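PDB 1O12: N-acetylglucosamine-6-phosphate deacetylase, which probably removes the acetyl group from N-acetylglucosamine 6-phosphate with the help of a bound divalent metal ion. Local coordinates for residues G123-G128 against A159-F164; D59-G64 against L91-S96. All coordinates share one frame; numbering follows the deposited sequence.

Overall arrangement
Both contacts lie in the parallel wall of a TIM-barrel domain of the amidohydrolase family, their centres about 8 Å apart. Contact 2 sets 59-64 beside 91-96, and contact 1 continues round the wall by joining 123-128 to 159-164. Strands 87-93 and 121-127 are direct neighbours, so the two contacts adjoin, with Thr94 N 2.8 Å from His125 O, a probable hydrogen bond. They also meet inside the barrel: Glu127 OE1, from the iron ligand of contact 1, is 2.7 Å from His61 NE2 of contact 2, likewise a probable hydrogen bond. The His61 side chain comes within about 5 Å of the iron, and that of His63 within about 3 Å of the predicted catalytic Asp267.

Contact 1 of 2, residues G123-G128 against A159-F164; sequences GVHLEG and AKMLTF. With FE (Fe (III) ion), chain C.
Met161, a selenomethionine whose selenium replaces the natural sulfur, lies over one face of the His125 imidazole, CG 3.9 Å and SE 4.0 Å from the ring centroid. CG anti to the backbone N (chi1 -174°) and an extended chi2 (171°) carry SE over the ring; chi3 turns only the methyl CE away. At the ring edge NE2 makes a hydrogen bond of 2.9 Å with Thr163 OG1, which also engages Thr208, while ND1 is bonded to Pro60 O. Histidine suits this buried place by offering two polar nitrogens and a flat apolar face. With an alanine in its place, Met161 would probably face a gap, and Thr163 OG1 and Pro60 O would each lose their imidazole partner. Glu127 runs alongside Thr163 on the same face, its CG 4.0 Å from Thr163 CB, and reaches the iron with OE2 at 2.2 Å; His188 and His209 are the other protein ligands, and OE2 also takes a hydrogen bond from His139. On the reverse face Leu126 CB meets Leu162 CD2 at 3.8 Å, and Leu126 CD1 meets Ala159, an apolar layer under helix 99-115. Backbone bonds position both layers: Leu126 N to Met161 O and Thr163 N to Leu126 O, each 2.9 Å. Lys160 N donates to Val124 O at a beta bulge that shifts the register by one. Gly123 is needed beside it: a CB would collide with Lys160 CG and, at these backbone angles, with the preceding carbonyl O. The pairing is that of adjacent parallel TIM-barrel strands carrying a metal ligand at the C-terminal end, as in other amidohydrolases.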
ATOM      1  N   GLY A 123      15.303  -8.682 -27.406  1.00 31.48           N
ATOM      2  CA  GLY A 123      16.373  -7.715 -27.392  1.00 31.72           C
ATOM      3  C   GLY A 123      17.137  -7.700 -26.086  1.00 32.51           C
ATOM      4  O   GLY A 123      17.275  -8.727 -25.393  1.00 31.37           O
ATOM      5  N   VAL A 124      17.592  -6.506 -25.728  1.00 30.79           N
ATOM      6  CA  VAL A 124      18.384  -6.343 -24.542  1.00 29.07           C
ATOM      7  C   VAL A 124      17.807  -5.360 -23.552  1.00 28.87           C
ATOM      8  O   VAL A 124      17.349  -4.290 -23.937  1.00 28.56           O
ATOM      9  CB  VAL A 124      19.808  -5.905 -24.934  1.00 28.77           C
ATOM     10  CG1 VAL A 124      20.607  -5.460 -23.695  1.00 24.51           C
ATOM     11  CG2 VAL A 124      20.495  -7.068 -25.639  1.00 25.11           C
ATOM     12  N   HIS A 125      17.821  -5.749 -22.279  1.00 28.48           N
ATOM     13  CA  HIS A 125      17.338  -4.888 -21.194  1.00 30.33           C
ATOM     14  C   HIS A 125      18.590  -4.402 -20.488  1.00 30.78           C
ATOM     15  O   HIS A 125      19.364  -5.193 -19.905  1.00 28.67           O
ATOM     16  CB  HIS A 125      16.429  -5.659 -20.223  1.00 30.47           C
ATOM     17  CG  HIS A 125      16.035  -4.882 -19.004  1.00 30.93           C
ATOM     18  ND1 HIS A 125      15.152  -5.378 -18.063  1.00 30.95           N
ATOM     19  CD2 HIS A 125      16.426  -3.667 -18.550  1.00 30.96           C
ATOM     20  CE1 HIS A 125      15.020  -4.502 -17.081  1.00 31.58           C
ATOM     21  NE2 HIS A 125      15.782  -3.455 -17.351  1.00 31.46           N
ATOM     22  N   LEU A 126      18.798  -3.091 -20.594  1.00 31.77           N
ATOM     23  CA  LEU A 126      19.960  -2.455 -20.011  1.00 33.17           C
ATOM     24  C   LEU A 126      19.643  -1.964 -18.600  1.00 33.31           C
ATOM     25  O   LEU A 126      19.064  -0.880 -18.413  1.00 32.59           O
ATOM     26  CB  LEU A 126      20.436  -1.294 -20.911  1.00 33.40           C
ATOM     27  CG  LEU A 126      20.872  -1.584 -22.363  1.00 33.89           C
ATOM     28  CD1 LEU A 126      21.032  -0.287 -23.133  1.00 33.96           C
ATOM     29  CD2 LEU A 126      22.182  -2.325 -22.380  1.00 32.57           C
ATOM     30  N   GLU A 127      20.005  -2.798 -17.625  1.00 33.64           N
ATOM     31  CA  GLU A 127      19.808  -2.488 -16.218  1.00 36.62           C
ATOM     32  C   GLU A 127      21.091  -1.814 -15.771  1.00 35.76           C
ATOM     33  O   GLU A 127      22.106  -2.465 -15.579  1.00 36.70           O
ATOM     34  CB  GLU A 127      19.597  -3.761 -15.396  1.00 39.91           C
ATOM     35  CG  GLU A 127      18.893  -3.506 -14.055  1.00 43.50           C
ATOM     36  CD  GLU A 127      19.152  -4.583 -13.033  1.00 44.72           C
ATOM     37  OE1 GLU A 127      18.936  -5.783 -13.302  1.00 47.10           O
ATOM     38  OE2 GLU A 127      19.583  -4.227 -11.931  1.00 50.16           O
ATOM     39  N   GLY A 128      21.040  -0.509 -15.592  1.00 35.29           N
ATOM     40  CA  GLY A 128      22.243   0.201 -15.229  1.00 36.35           C
ATOM     41  C   GLY A 128      22.817   0.619 -16.575  1.00 36.18           C
ATOM     42  O   GLY A 128      22.336   0.155 -17.606  1.00 35.37           O
ATOM     43  N   ALA A 159      18.283  -2.617 -28.116  1.00 33.12           N
ATOM     44  CA  ALA A 159      17.928  -2.338 -26.729  1.00 32.55           C
ATOM     45  C   ALA A 159      16.397  -2.251 -26.758  1.00 32.98           C
ATOM     46  O   ALA A 159      15.823  -1.709 -27.710  1.00 32.78           O
ATOM     47  CB  ALA A 159      18.517  -1.009 -26.277  1.00 30.98           C
ATOM     48  N   LYS A 160      15.737  -2.774 -25.732  1.00 31.63           N
ATOM     49  CA  LYS A 160      14.290  -2.739 -25.698  1.00 31.59           C
ATOM     50  C   LYS A 160      13.771  -2.145 -24.423  1.00 32.99           C
ATOM     51  O   LYS A 160      12.645  -1.671 -24.370  1.00 33.78           O
ATOM     52  CB  LYS A 160      13.719  -4.143 -25.864  1.00 29.77           C
ATOM     53  CG  LYS A 160      13.941  -4.705 -27.268  1.00 30.59           C
ATOM     54  CD  LYS A 160      13.230  -3.885 -28.334  1.00 32.80           C
ATOM     55  CE  LYS A 160      13.631  -4.306 -29.762  1.00 35.61           C
ATOM     56  NZ  LYS A 160      13.051  -3.447 -30.841  1.00 33.32           N
HETATM   57  N   MSE A 161      14.608  -2.155 -23.394  1.00 33.49           N
HETATM   58  CA  MSE A 161      14.207  -1.650 -22.097  1.00 33.41           C
HETATM   59  C   MSE A 161      15.417  -1.096 -21.373  1.00 33.18           C
HETATM   60  O   MSE A 161      16.542  -1.526 -21.604  1.00 34.54           O
HETATM   61  CB  MSE A 161      13.574  -2.774 -21.287  1.00 32.14           C
HETATM   62  CG  MSE A 161      13.005  -2.317 -19.995  1.00 37.37           C
HETATM   63 SE   MSE A 161      11.952  -3.684 -19.110  1.00 49.41          SE
HETATM   64  CE  MSE A 161      10.312  -3.619 -20.163  1.00 41.51           C
ATOM     65  N   LEU A 162      15.192  -0.163 -20.472  1.00 32.30           N
ATOM     66  CA  LEU A 162      16.304   0.437 -19.768  1.00 33.02           C
ATOM     67  C   LEU A 162      15.887   0.806 -18.366  1.00 32.79           C
ATOM     68  O   LEU A 162      14.889   1.498 -18.193  1.00 32.99           O
ATOM     69  CB  LEU A 162      16.710   1.693 -20.531  1.00 32.02           C
ATOM     70  CG  LEU A 162      17.782   2.727 -20.179  1.00 32.14           C
ATOM     71  CD1 LEU A 162      17.774   3.072 -18.695  1.00 32.30           C
ATOM     72  CD2 LEU A 162      19.089   2.214 -20.646  1.00 30.36           C
ATOM     73  N   THR A 163      16.635   0.355 -17.364  1.00 32.63           N
ATOM     74  CA  THR A 163      16.314   0.725 -15.982  1.00 32.64           C
ATOM     75  C   THR A 163      17.229   1.853 -15.468  1.00 32.80           C
ATOM     76  O   THR A 163      18.457   1.700 -15.402  1.00 32.55           O
ATOM     77  CB  THR A 163      16.434  -0.464 -15.014  1.00 32.25           C
ATOM     78  OG1 THR A 163      15.447  -1.435 -15.340  1.00 31.64           O
ATOM     79  CG2 THR A 163      16.214   0.001 -13.568  1.00 31.97           C
ATOM     80  N   PHE A 164      16.612   2.972 -15.082  1.00 32.92           N
ATOM     81  CA  PHE A 164      17.336   4.146 -14.583  1.00 32.57           C
ATOM     82  C   PHE A 164      16.788   4.725 -13.258  1.00 33.37           C
ATOM     83  O   PHE A 164      15.645   4.435 -12.835  1.00 32.65           O
ATOM     84  CB  PHE A 164      17.286   5.248 -15.630  1.00 32.38           C
ATOM     85  CG  PHE A 164      15.972   5.973 -15.664  1.00 32.68           C
ATOM     86  CD1 PHE A 164      15.865   7.265 -15.151  1.00 31.62           C
ATOM     87  CD2 PHE A 164      14.824   5.337 -16.150  1.00 32.54           C
ATOM     88  CE1 PHE A 164      14.645   7.908 -15.119  1.00 31.46           C
ATOM     89  CE2 PHE A 164      13.579   5.978 -16.120  1.00 33.17           C
ATOM     90  CZ  PHE A 164      13.489   7.264 -15.606  1.00 32.70           C
TER
HETATM   91 FE    FE C 401      18.804  -4.833  -9.967  0.97 67.19          FE

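Contact 2 of 2, residues D59-G64 against L91-S96; sequences DPHIHG and LATTVS
Thr93 packs against the backbone of Ile62, in the middle of the His61-Ile62-His63 sequence, the His-X-His signature that closes the first barrel strand in many amidohydrolases. Here the modelled iron takes its three protein ligands from other residues, and His61 is instead held by Glu237 at ND1 and by Glu127 at NE2. The tight part of the contact surrounds the threonine. Its OG1, set beside its own backbone N and anti to the carbonyl carbon (chi1 -44°), accepts from Ile62 N at 3.0 Å and donates to Leu91 O at 2.9 Å. Thr93 N returns a straighter bond to Ile62 O, also 3.0 Å, meeting that oxygen from above the carbonyl plane. The hydroxyl thus fills in for a strand carbonyl where Ile62 and Ala92 pair, and the methyl CG2 comes within 3.6 Å of His61 CD2. Threonine serves here because one branch is polar and the other apolar. Before it, the chain turns a corner at Pro60. Asp59 OD1 accepts from His61 N in an Asx turn, approached from above the carboxylate plane, and Leu91 N bonds to Asp59 O at 3.1 Å; Pro60 CB packs against Leu91 CD2. Ile62 starts away from Leu91-Thr93, and its branched apolar side chain packs on Met78 and Leu82 of helix 75-83.

Beyond Thr93 the contact is looser, though still buried, and side chains rather than straight backbone bonds carry it. The His63 imidazole crosses Val95 at about a right angle, with NE2 bonded to Asp267, the predicted proton donor or acceptor. ND1 makes only a weak bond to Thr93 O, 3.4 Å long and bent to 130°. At the ring's edge, near its plane, CE1 lies 3.7 Å from Thr94 O.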
ATOM      1  N   ASP A  59       9.671 -12.956 -20.160  1.00 31.63           N
ATOM      2  CA  ASP A  59      10.565 -12.570 -19.070  1.00 31.97           C
ATOM      3  C   ASP A  59      11.392 -11.389 -19.557  1.00 31.71           C
ATOM      4  O   ASP A  59      12.353 -11.558 -20.294  1.00 31.51           O
ATOM      5  CB  ASP A  59      11.498 -13.718 -18.660  1.00 32.72           C
ATOM      6  CG  ASP A  59      12.156 -13.467 -17.304  1.00 34.49           C
ATOM      7  OD1 ASP A  59      12.079 -12.314 -16.842  1.00 36.94           O
ATOM      8  OD2 ASP A  59      12.746 -14.392 -16.702  1.00 35.27           O
ATOM      9  N   PRO A  60      11.034 -10.171 -19.115  1.00 31.68           N
ATOM     10  CA  PRO A  60      11.755  -8.969 -19.533  1.00 29.17           C
ATOM     11  C   PRO A  60      12.957  -8.666 -18.678  1.00 30.18           C
ATOM     12  O   PRO A  60      13.640  -7.665 -18.898  1.00 29.54           O
ATOM     13  CB  PRO A  60      10.685  -7.893 -19.413  1.00 28.71           C
ATOM     14  CG  PRO A  60       9.959  -8.317 -18.139  1.00 28.35           C
ATOM     15  CD  PRO A  60       9.841  -9.823 -18.304  1.00 29.17           C
ATOM     16  N   HIS A  61      13.225  -9.536 -17.709  1.00 31.29           N
ATOM     17  CA  HIS A  61      14.331  -9.301 -16.793  1.00 31.94           C
ATOM     18  C   HIS A  61      15.005 -10.584 -16.338  1.00 33.75           C
ATOM     19  O   HIS A  61      14.607 -11.163 -15.330  1.00 35.43           O
ATOM     20  CB  HIS A  61      13.818  -8.532 -15.567  1.00 30.58           C
ATOM     21  CG  HIS A  61      14.899  -7.901 -14.758  1.00 31.87           C
ATOM     22  ND1 HIS A  61      14.651  -6.933 -13.810  1.00 32.68           N
ATOM     23  CD2 HIS A  61      16.240  -8.095 -14.750  1.00 32.67           C
ATOM     24  CE1 HIS A  61      15.788  -6.555 -13.253  1.00 29.73           C
ATOM     25  NE2 HIS A  61      16.767  -7.244 -13.806  1.00 32.07           N
ATOM     26  N   ILE A  62      16.017 -11.025 -17.084  1.00 34.18           N
ATOM     27  CA  ILE A  62      16.787 -12.224 -16.747  1.00 33.60           C
ATOM     28  C   ILE A  62      18.227 -12.038 -17.255  1.00 34.70           C
ATOM     29  O   ILE A  62      18.435 -11.749 -18.432  1.00 35.24           O
ATOM     30  CB  ILE A  62      16.161 -13.523 -17.374  1.00 32.81           C
ATOM     31  CG1 ILE A  62      17.124 -14.708 -17.220  1.00 31.49           C
ATOM     32  CG2 ILE A  62      15.815 -13.312 -18.824  1.00 28.56           C
ATOM     33  CD1 ILE A  62      16.548 -16.039 -17.716  1.00 28.33           C
ATOM     34  N   HIS A  63      19.203 -12.229 -16.368  1.00 34.21           N
ATOM     35  CA  HIS A  63      20.626 -12.070 -16.689  1.00 35.69           C
ATOM     36  C   HIS A  63      21.250 -13.297 -17.357  1.00 36.39           C
ATOM     37  O   HIS A  63      21.993 -13.189 -18.323  1.00 35.61           O
ATOM     38  CB  HIS A  63      21.399 -11.756 -15.394  1.00 35.85           C
ATOM     39  CG  HIS A  63      20.850 -10.588 -14.644  1.00 35.10           C
ATOM     40  ND1 HIS A  63      21.127  -9.288 -14.998  1.00 35.86           N
ATOM     41  CD2 HIS A  63      19.941 -10.518 -13.640  1.00 37.52           C
ATOM     42  CE1 HIS A  63      20.412  -8.466 -14.248  1.00 37.11           C
ATOM     43  NE2 HIS A  63      19.681  -9.187 -13.418  1.00 37.13           N
ATOM     44  N   GLY A  64      20.937 -14.466 -16.807  1.00 37.43           N
ATOM     45  CA  GLY A  64      21.482 -15.706 -17.301  1.00 37.48           C
ATOM     46  C   GLY A  64      20.749 -16.814 -16.588  1.00 39.57           C
ATOM     47  O   GLY A  64      19.883 -16.541 -15.745  1.00 39.50           O
ATOM     48  N   LEU A  91      14.169 -10.823 -22.653  1.00 29.29           N
ATOM     49  CA  LEU A  91      15.093  -9.720 -22.792  1.00 28.72           C
ATOM     50  C   LEU A  91      16.317 -10.081 -21.957  1.00 29.35           C
ATOM     51  O   LEU A  91      16.241 -10.171 -20.719  1.00 27.53           O
ATOM     52  CB  LEU A  91      14.427  -8.443 -22.253  1.00 28.09           C
ATOM     53  CG  LEU A  91      14.055  -7.235 -23.117  1.00 28.20           C
ATOM     54  CD1 LEU A  91      13.586  -7.654 -24.494  1.00 25.03           C
ATOM     55  CD2 LEU A  91      12.998  -6.412 -22.363  1.00 26.15           C
ATOM     56  N   ALA A  92      17.424 -10.324 -22.655  1.00 30.89           N
ATOM     57  CA  ALA A  92      18.712 -10.635 -22.038  1.00 30.35           C
ATOM     58  C   ALA A  92      19.079  -9.332 -21.342  1.00 30.46           C
ATOM     59  O   ALA A  92      19.252  -8.313 -21.971  1.00 32.49           O
ATOM     60  CB  ALA A  92      19.723 -10.988 -23.111  1.00 30.13           C
ATOM     61  N   THR A  93      19.183  -9.378 -20.029  1.00 32.74           N
ATOM     62  CA  THR A  93      19.431  -8.199 -19.220  1.00 33.78           C
ATOM     63  C   THR A  93      20.866  -8.050 -18.790  1.00 34.82           C
ATOM     64  O   THR A  93      21.499  -9.002 -18.352  1.00 37.85           O
ATOM     65  CB  THR A  93      18.509  -8.243 -17.971  1.00 33.57           C
ATOM     66  OG1 THR A  93      17.198  -8.648 -18.394  1.00 32.53           O
ATOM     67  CG2 THR A  93      18.421  -6.876 -17.282  1.00 31.12           C
ATOM     68  N   THR A  94      21.376  -6.838 -18.900  1.00 35.01           N
ATOM     69  CA  THR A  94      22.750  -6.564 -18.519  1.00 34.73           C
ATOM     70  C   THR A  94      22.800  -6.019 -17.103  1.00 36.06           C
ATOM     71  O   THR A  94      21.771  -5.837 -16.448  1.00 35.77           O
ATOM     72  CB  THR A  94      23.340  -5.496 -19.434  1.00 34.85           C
ATOM     73  OG1 THR A  94      22.541  -4.304 -19.335  1.00 35.38           O
ATOM     74  CG2 THR A  94      23.339  -5.971 -20.885  1.00 31.12           C
ATOM     75  N   VAL A  95      24.012  -5.785 -16.617  1.00 37.21           N
ATOM     76  CA  VAL A  95      24.191  -5.157 -15.314  1.00 38.29           C
ATOM     77  C   VAL A  95      25.050  -3.923 -15.632  1.00 38.83           C
ATOM     78  O   VAL A  95      25.408  -3.724 -16.786  1.00 39.39           O
ATOM     79  CB  VAL A  95      24.908  -6.088 -14.319  1.00 38.28           C
ATOM     80  CG1 VAL A  95      23.977  -7.200 -13.911  1.00 39.07           C
ATOM     81  CG2 VAL A  95      26.170  -6.656 -14.935  1.00 39.31           C
ATOM     82  N   SER A  96      25.353  -3.080 -14.647  1.00 39.65           N
ATOM     83  CA  SER A  96      26.193  -1.912 -14.914  1.00 40.03           C
ATOM     84  C   SER A  96      27.534  -2.380 -15.493  1.00 40.89           C
ATOM     85  O   SER A  96      28.145  -3.351 -15.017  1.00 38.55           O
ATOM     86  CB  SER A  96      26.430  -1.108 -13.641  1.00 38.32           C
ATOM     87  OG  SER A  96      25.225  -0.495 -13.222  1.00 38.93           O
TER